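Local coordinates for protein 2-dehydropantoate 2-reductase (Geobacter metallireducens, PDB 3HN2) that probably catalyses the NADPH-dependent reduction of ketopantoate to pantoic acid, a step in pantothenate biosynthesis, at residues S258-I261 with D262-G266; V188-I191 with P192-L196; L200-P203 with V204-L208. All coordinates share one frame; numbering follows the deposited sequence.

Contact 1 of 3, residues S258-I261 with D262-G266; sequences SMEI and DREEG
Asp262 N donates to Ser258 O at 3.0 Å, and Glu264 N reaches Glu260 O at 2.9 Å. Between these two, Arg263 N bonds to Met259 O, while Glu265 N to Ile261 O at 3.0 Å completes four successive i to i+4 bonds. The carboxylate of Asp262 turns back along the helix, CG lying beside its own backbone N (chi1 -69°), and Asp262 OD2 comes 3.0 Å from Ser258 O; since both atoms are acceptors, this is not a bond. OD1 of Asp262 is held by a salt bridge to Arg267; Lys78 makes a long, weak ion pair with OD2. Glu260 and Glu264 run side by side in the same direction, with carboxylate planes 75° apart and Glu260 OE2 4.2 Å from Glu264 OE2. Lys256 pairs with OE2 of Glu264 and would be expected to ease the repulsion. Ile261 CG2 lies 4.1 Å from Glu265 OE1, whose own salt-bridge partner is Arg267. Arg263 leads away, its guanidinium bonding to the backbone oxygens of Ala198 and Leu199 on helix 179-200. Farther out, the buried Met259 packs on Ala198 of that helix, Leu299 of helix 290-302 and Phe275 of helix 271-284. Gly266, with positive phi, is the C-prime residue of a Schellman motif: Arg267 N returns to Asp262 O and Gly266 N bonds weakly to Arg263 O, ending helix 258-264.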
loop_
_atom_site.group_PDB
_atom_site.type_symbol
_atom_site.label_atom_id
_atom_site.label_comp_id
_atom_site.label_asym_id
_atom_site.label_seq_id
_atom_site.Cartn_x
_atom_site.Cartn_y
_atom_site.Cartn_z
ATOM N N SER A 258 4.945 13.433 4.644
ATOM C CA SER A 258 6.046 14.279 5.115
ATOM C C SER A 258 5.647 15.723 5.395
ATOM O O SER A 258 6.062 16.288 6.406
ATOM C CB SER A 258 7.208 14.237 4.122
ATOM O OG SER A 258 6.785 14.623 2.825
ATOM N N MET A 259 4.826 16.296 4.513
ATOM C CA MET A 259 4.374 17.686 4.625
ATOM C C MET A 259 3.471 17.949 5.826
ATOM O O MET A 259 3.541 19.023 6.429
ATOM C CB MET A 259 3.655 18.124 3.351
ATOM C CG MET A 259 4.524 18.855 2.340
ATOM S SD MET A 259 3.528 19.786 1.152
ATOM C CE MET A 259 2.682 20.876 2.257
ATOM N N GLU A 260 2.624 16.974 6.156
ATOM C CA GLU A 260 1.748 17.057 7.321
ATOM C C GLU A 260 2.567 17.021 8.616
ATOM O O GLU A 260 2.291 17.774 9.554
ATOM C CB GLU A 260 0.714 15.923 7.296
ATOM C CG GLU A 260 -0.259 15.934 8.482
ATOM C CD GLU A 260 -1.320 14.844 8.426
ATOM O OE1 GLU A 260 -1.272 13.980 7.522
ATOM O OE2 GLU A 260 -2.207 14.854 9.306
ATOM N N ILE A 261 3.573 16.148 8.645
ATOM C CA ILE A 261 4.496 16.021 9.777
ATOM C C ILE A 261 5.255 17.332 10.000
ATOM O O ILE A 261 5.378 17.799 11.133
ATOM C CB ILE A 261 5.488 14.827 9.580
ATOM C CG1 ILE A 261 4.738 13.491 9.428
ATOM C CG2 ILE A 261 6.522 14.753 10.715
ATOM C CD1 ILE A 261 3.835 13.108 10.605
ATOM N N ASP A 262 5.726 17.928 8.907
ATOM C CA ASP A 262 6.401 19.225 8.942
ATOM C C ASP A 262 5.490 20.352 9.452
ATOM O O ASP A 262 5.947 21.252 10.161
ATOM C CB ASP A 262 6.951 19.576 7.557
ATOM C CG ASP A 262 8.105 18.680 7.131
ATOM O OD1 ASP A 262 8.955 18.335 7.980
ATOM O OD2 ASP A 262 8.170 18.331 5.932
ATOM N N ARG A 263 4.211 20.287 9.081
ATOM C CA ARG A 263 3.183 21.213 9.560
ATOM C C ARG A 263 2.965 21.068 11.072
ATOM O O ARG A 263 2.887 22.073 11.785
ATOM C CB ARG A 263 1.877 20.979 8.788
ATOM C CG ARG A 263 0.648 21.725 9.295
ATOM C CD ARG A 263 0.324 22.908 8.415
ATOM N NE ARG A 263 -1.107 22.990 8.120
ATOM C CZ ARG A 263 -1.921 23.955 8.538
ATOM N NH1 ARG A 263 -1.459 24.955 9.276
ATOM N NH2 ARG A 263 -3.204 23.919 8.207
ATOM N N GLU A 264 2.884 19.821 11.545
ATOM C CA GLU A 264 2.740 19.510 12.974
ATOM C C GLU A 264 3.906 20.007 13.833
ATOM O O GLU A 264 3.698 20.514 14.938
ATOM C CB GLU A 264 2.570 18.005 13.181
ATOM C CG GLU A 264 1.131 17.514 13.136
ATOM C CD GLU A 264 1.031 16.023 13.387
ATOM O OE1 GLU A 264 1.587 15.550 14.400
ATOM O OE2 GLU A 264 0.401 15.320 12.571
ATOM N N GLU A 265 5.125 19.857 13.315
ATOM C CA GLU A 265 6.339 20.325 13.992
ATOM C C GLU A 265 6.593 21.816 13.758
ATOM O O GLU A 265 7.491 22.401 14.368
ATOM C CB GLU A 265 7.559 19.514 13.544
ATOM C CG GLU A 265 7.579 18.062 14.021
ATOM C CD GLU A 265 8.683 17.228 13.374
ATOM O OE1 GLU A 265 9.119 17.558 12.246
ATOM O OE2 GLU A 265 9.111 16.230 13.995
ATOM N N GLY A 266 5.810 22.418 12.866
ATOM C CA GLY A 266 5.889 23.849 12.598
ATOM C C GLY A 266 7.100 24.287 11.795
ATOM O O GLY A 266 7.455 25.466 11.798
#

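Contact 2 of 3, residues V188-I191 with P192-L196; sequences VWNI and PFNGL
Trp189 and Phe193, one helical turn apart, form an offset stack: the five-membered ring of Trp189 and the Phe193 ring have centroids 4.8 Å apart and planes inclined by 25°. Phe193 CD1 sits over the indole face, 3.8 Å from Trp189 NE1. The same face receives Phe193 CB, which stands 4.0 Å from the centroid of the six-membered ring and 9° off its normal, a CH-pi contact. The overlap follows from the first torsion of Trp189, whose CG is anti to the backbone N (chi1 -167°) and carries the indole toward the following turn. Trp189 O meets the edge of the phenyl ring near its plane, 3.3 Å from Phe193 CD1. Around this pair the backbone is kinked, because Pro192 has no N-H to give; Pro192 CD lies 3.3 Å from Val188 O. The bonds that follow, Phe193 N to Trp189 O, Asn194 N to Asn190 O and Gly195 N to Ile191 O, are all weak, and regular bonding is back with Leu196 N to Pro192 O (2.9 Å). Gly195 suits its position, since a side chain here would run into Ile191 O. Trp189 NE1 donates a hydrogen bond to Thr249 OG1, and Phe127 meets Trp189 edge-to-face. A leucine in place of Trp189 would probably deprive the Phe193 ring of its stacking partner and leave Thr249 OG1 without the indole N-H. With three weak bonds in succession, the turn probably relies largely on aromatic and apolar packing in this buried part of the helix.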
loop_
_atom_site.group_PDB
_atom_site.type_symbol
_atom_site.label_atom_id
_atom_site.label_comp_id
_atom_site.label_asym_id
_atom_site.label_seq_id
_atom_site.Cartn_x
_atom_site.Cartn_y
_atom_site.Cartn_z
ATOM N N VAL A 188 2.025 12.880 -9.166
ATOM C CA VAL A 188 0.641 12.415 -9.187
ATOM C C VAL A 188 0.190 11.948 -7.796
ATOM O O VAL A 188 -0.983 12.060 -7.452
ATOM C CB VAL A 188 0.420 11.305 -10.247
ATOM C CG1 VAL A 188 -0.991 10.685 -10.141
ATOM C CG2 VAL A 188 0.615 11.867 -11.632
ATOM N N TRP A 189 1.134 11.458 -6.997
ATOM C CA TRP A 189 0.835 11.059 -5.629
ATOM C C TRP A 189 1.056 12.196 -4.637
ATOM O O TRP A 189 0.225 12.414 -3.733
ATOM C CB TRP A 189 1.668 9.841 -5.209
ATOM C CG TRP A 189 1.147 9.249 -3.952
ATOM C CD1 TRP A 189 0.173 8.290 -3.837
ATOM C CD2 TRP A 189 1.523 9.603 -2.615
ATOM N NE1 TRP A 189 -0.056 8.012 -2.515
ATOM C CE2 TRP A 189 0.743 8.808 -1.739
ATOM C CE3 TRP A 189 2.446 10.509 -2.071
ATOM C CZ2 TRP A 189 0.862 8.889 -0.349
ATOM C CZ3 TRP A 189 2.563 10.600 -0.679
ATOM C CH2 TRP A 189 1.770 9.790 0.164
ATOM N N ASN A 190 2.189 12.890 -4.795
ATOM C CA ASN A 190 2.650 13.895 -3.834
ATOM C C ASN A 190 1.785 15.136 -3.765
ATOM O O ASN A 190 1.758 15.810 -2.745
ATOM C CB ASN A 190 4.094 14.331 -4.148
ATOM C CG ASN A 190 5.135 13.610 -3.302
ATOM O OD1 ASN A 190 4.844 12.617 -2.623
ATOM N ND2 ASN A 190 6.366 14.108 -3.349
ATOM N N ILE A 191 1.097 15.458 -4.853
ATOM C CA ILE A 191 0.304 16.680 -4.877
ATOM C C ILE A 191 -1.030 16.547 -4.109
ATOM O O ILE A 191 -1.231 17.314 -3.165
ATOM C CB ILE A 191 0.222 17.322 -6.294
ATOM C CG1 ILE A 191 1.596 17.915 -6.660
ATOM C CG2 ILE A 191 -0.849 18.399 -6.350
ATOM C CD1 ILE A 191 1.693 18.534 -8.046
ATOM N N PRO A 192 -1.918 15.576 -4.471
ATOM C CA PRO A 192 -3.138 15.426 -3.642
ATOM C C PRO A 192 -2.862 15.108 -2.178
ATOM O O PRO A 192 -3.459 15.716 -1.305
ATOM C CB PRO A 192 -3.893 14.263 -4.303
ATOM C CG PRO A 192 -2.866 13.557 -5.124
ATOM C CD PRO A 192 -1.926 14.615 -5.591
ATOM N N PHE A 193 -1.906 14.231 -1.917
ATOM C CA PHE A 193 -1.715 13.716 -0.569
ATOM C C PHE A 193 -0.817 14.554 0.336
ATOM O O PHE A 193 -1.228 14.878 1.446
ATOM C CB PHE A 193 -1.362 12.233 -0.616
ATOM C CG PHE A 193 -2.472 11.390 -1.178
ATOM C CD1 PHE A 193 -2.435 10.954 -2.497
ATOM C CD2 PHE A 193 -3.591 11.078 -0.400
ATOM C CE1 PHE A 193 -3.474 10.188 -3.029
ATOM C CE2 PHE A 193 -4.635 10.313 -0.925
ATOM C CZ PHE A 193 -4.581 9.868 -2.238
ATOM N N ASN A 194 0.371 14.954 -0.116
ATOM C CA ASN A 194 1.134 15.937 0.672
ATOM C C ASN A 194 0.457 17.315 0.745
ATOM O O ASN A 194 0.736 18.095 1.654
ATOM C CB ASN A 194 2.586 16.065 0.206
ATOM C CG ASN A 194 3.429 14.876 0.602
ATOM O OD1 ASN A 194 3.193 13.756 0.152
ATOM N ND2 ASN A 194 4.425 15.114 1.445
ATOM N N GLY A 195 -0.452 17.588 -0.192
ATOM C CA GLY A 195 -1.276 18.798 -0.161
ATOM C C GLY A 195 -2.438 18.792 0.823
ATOM O O GLY A 195 -2.486 19.623 1.732
ATOM N N LEU A 196 -3.371 17.861 0.636
ATOM C CA LEU A 196 -4.629 17.808 1.404
ATOM C C LEU A 196 -4.416 17.510 2.877
ATOM O O LEU A 196 -4.965 18.195 3.733
ATOM C CB LEU A 196 -5.580 16.765 0.807
ATOM C CG LEU A 196 -6.671 17.134 -0.210
ATOM C CD1 LEU A 196 -6.435 18.450 -0.941
ATOM C CD2 LEU A 196 -6.866 15.993 -1.196
#

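Contact 3 of 3, residues L200-P203 with V204-L208; sequences LQQP and VNLIL
Leu200 reaches across to Ile207 with its CD1 methyl, 4.2 Å from Ile207 CG1, at the end of helix 179-200. Gln201, with positive phi, takes the chain out of that helix. Gln202 follows in an extended conformation and lays its aliphatic part against the next helix: Gln202 CB is 3.8 Å from Leu206 CD1, the two side chains crossing at about a right angle. The Gln202 O and Pro203 O atoms both face Ile207 CD1, the latter at 3.4 Å. Pro203 occupies the N-cap position of helix 204-207, and only a short loop separates this helix from helix 179-200 in the all-helical C-terminal part of the protein. Pro203 O accepts a weak bond from Leu206 N at 3.4 Å, with an N-H...O angle of 142°. On the pyrrolidine ring, Pro203 CG lies 3.4 Å from Asn205 OD1 and Pro203 CD 4.0 Å from Leu206 CD1. Asn205 CG is held between its backbone N and carbonyl carbon (chi1 61°), which turns OD1 back over the proline, while ND2 bonds to OD1 of Asn50 of the second subunit. Leu206 packs on Ile49 of that same neighbouring subunit.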
loop_
_atom_site.group_PDB
_atom_site.type_symbol
_atom_site.label_atom_id
_atom_site.label_comp_id
_atom_site.label_asym_id
_atom_site.label_seq_id
_atom_site.Cartn_x
_atom_site.Cartn_y
_atom_site.Cartn_z
ATOM N N LEU A 200 -5.627 19.931 5.794
ATOM C CA LEU A 200 -6.712 19.488 6.660
ATOM C C LEU A 200 -6.206 18.971 8.001
ATOM O O LEU A 200 -6.991 18.800 8.933
ATOM C CB LEU A 200 -7.530 18.389 5.965
ATOM C CG LEU A 200 -8.459 18.790 4.814
ATOM C CD1 LEU A 200 -8.757 17.601 3.922
ATOM C CD2 LEU A 200 -9.753 19.418 5.329
ATOM N N GLN A 201 -4.888 18.765 8.092
ATOM C CA GLN A 201 -4.219 18.034 9.189
ATOM C C GLN A 201 -4.869 16.686 9.549
ATOM O O GLN A 201 -5.167 16.404 10.710
ATOM C CB GLN A 201 -3.876 18.911 10.417
ATOM C CG GLN A 201 -4.444 20.327 10.432
ATOM C CD GLN A 201 -3.609 21.294 11.239
ATOM O OE1 GLN A 201 -2.380 21.323 11.127
ATOM N NE2 GLN A 201 -4.274 22.107 12.053
ATOM N N GLN A 202 -5.082 15.865 8.522
ATOM C CA GLN A 202 -5.625 14.517 8.680
ATOM C C GLN A 202 -4.766 13.524 7.902
ATOM O O GLN A 202 -4.206 13.886 6.878
ATOM C CB GLN A 202 -7.052 14.462 8.137
ATOM C CG GLN A 202 -8.056 15.327 8.872
ATOM C CD GLN A 202 -9.250 15.670 8.008
ATOM O OE1 GLN A 202 -9.512 15.009 7.005
ATOM N NE2 GLN A 202 -9.979 16.708 8.389
ATOM N N PRO A 203 -4.661 12.265 8.376
ATOM C CA PRO A 203 -3.950 11.236 7.595
ATOM C C PRO A 203 -4.687 10.809 6.311
ATOM O O PRO A 203 -5.851 11.173 6.113
ATOM C CB PRO A 203 -3.854 10.063 8.571
ATOM C CG PRO A 203 -5.011 10.248 9.489
ATOM C CD PRO A 203 -5.163 11.728 9.656
ATOM N N VAL A 204 -4.007 10.032 5.466
ATOM C CA VAL A 204 -4.499 9.696 4.113
ATOM C C VAL A 204 -5.816 8.899 4.066
ATOM O O VAL A 204 -6.617 9.091 3.151
ATOM C CB VAL A 204 -3.405 9.010 3.216
ATOM C CG1 VAL A 204 -2.215 9.921 3.022
ATOM C CG2 VAL A 204 -2.941 7.678 3.793
ATOM N N ASN A 205 -6.040 8.035 5.055
ATOM C CA ASN A 205 -7.247 7.191 5.106
ATOM C C ASN A 205 -8.560 7.962 5.187
ATOM O O ASN A 205 -9.577 7.511 4.663
ATOM C CB ASN A 205 -7.169 6.197 6.264
ATOM C CG ASN A 205 -7.077 6.876 7.616
ATOM O OD1 ASN A 205 -6.028 7.385 8.001
ATOM N ND2 ASN A 205 -8.181 6.881 8.348
ATOM N N LEU A 206 -8.521 9.120 5.838
ATOM C CA LEU A 206 -9.674 9.997 5.961
ATOM C C LEU A 206 -10.000 10.704 4.650
ATOM O O LEU A 206 -11.160 10.691 4.223
ATOM C CB LEU A 206 -9.454 11.010 7.089
ATOM C CG LEU A 206 -9.299 10.448 8.509
ATOM C CD1 LEU A 206 -9.189 11.580 9.517
ATOM C CD2 LEU A 206 -10.450 9.518 8.876
ATOM N N ILE A 207 -8.978 11.301 4.015
ATOM C CA ILE A 207 -9.086 11.914 2.676
ATOM C C ILE A 207 -9.702 10.924 1.689
ATOM O O ILE A 207 -10.568 11.286 0.896
ATOM C CB ILE A 207 -7.694 12.421 2.134
ATOM C CG1 ILE A 207 -7.338 13.796 2.705
ATOM C CG2 ILE A 207 -7.685 12.545 0.596
ATOM C CD1 ILE A 207 -6.604 13.768 4.028
ATOM N N LEU A 208 -9.264 9.670 1.775
ATOM C CA LEU A 208 -9.784 8.573 0.958
ATOM C C LEU A 208 -11.148 8.010 1.381
ATOM O O LEU A 208 -11.726 7.219 0.643
ATOM C CB LEU A 208 -8.760 7.429 0.929
ATOM C CG LEU A 208 -7.748 7.324 -0.222
ATOM C CD1 LEU A 208 -7.844 8.469 -1.236
ATOM C CD2 LEU A 208 -6.333 7.194 0.319
#

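In the fold
Contacts 2 and 3 are joined most closely, their centres about 11 Å apart: the Phe193 ring of contact 2 packs on Leu208, Val204 and Ile207 of contact 3, with Phe193 CZ 3.7 Å from Leu208 CD1. Contact 1 lies about 14 Å from each of the others, centre to centre. It meets contact 2 where Met259 SD comes 3.3 Å from Asn194 O, and contact 3 where Arg263 CG lies 3.6 Å from Gln201 OE1. All three belong to the helical C-terminal part: contact 2 on helix 179-200, contact 1 at helix 258-264, contact 3 at helix 204-207 and the preceding loop. The GxGxxG pattern at Gly9, Gly11 and Gly14, consistent with dinucleotide binding, belongs to the N-terminal Rossmann-type part.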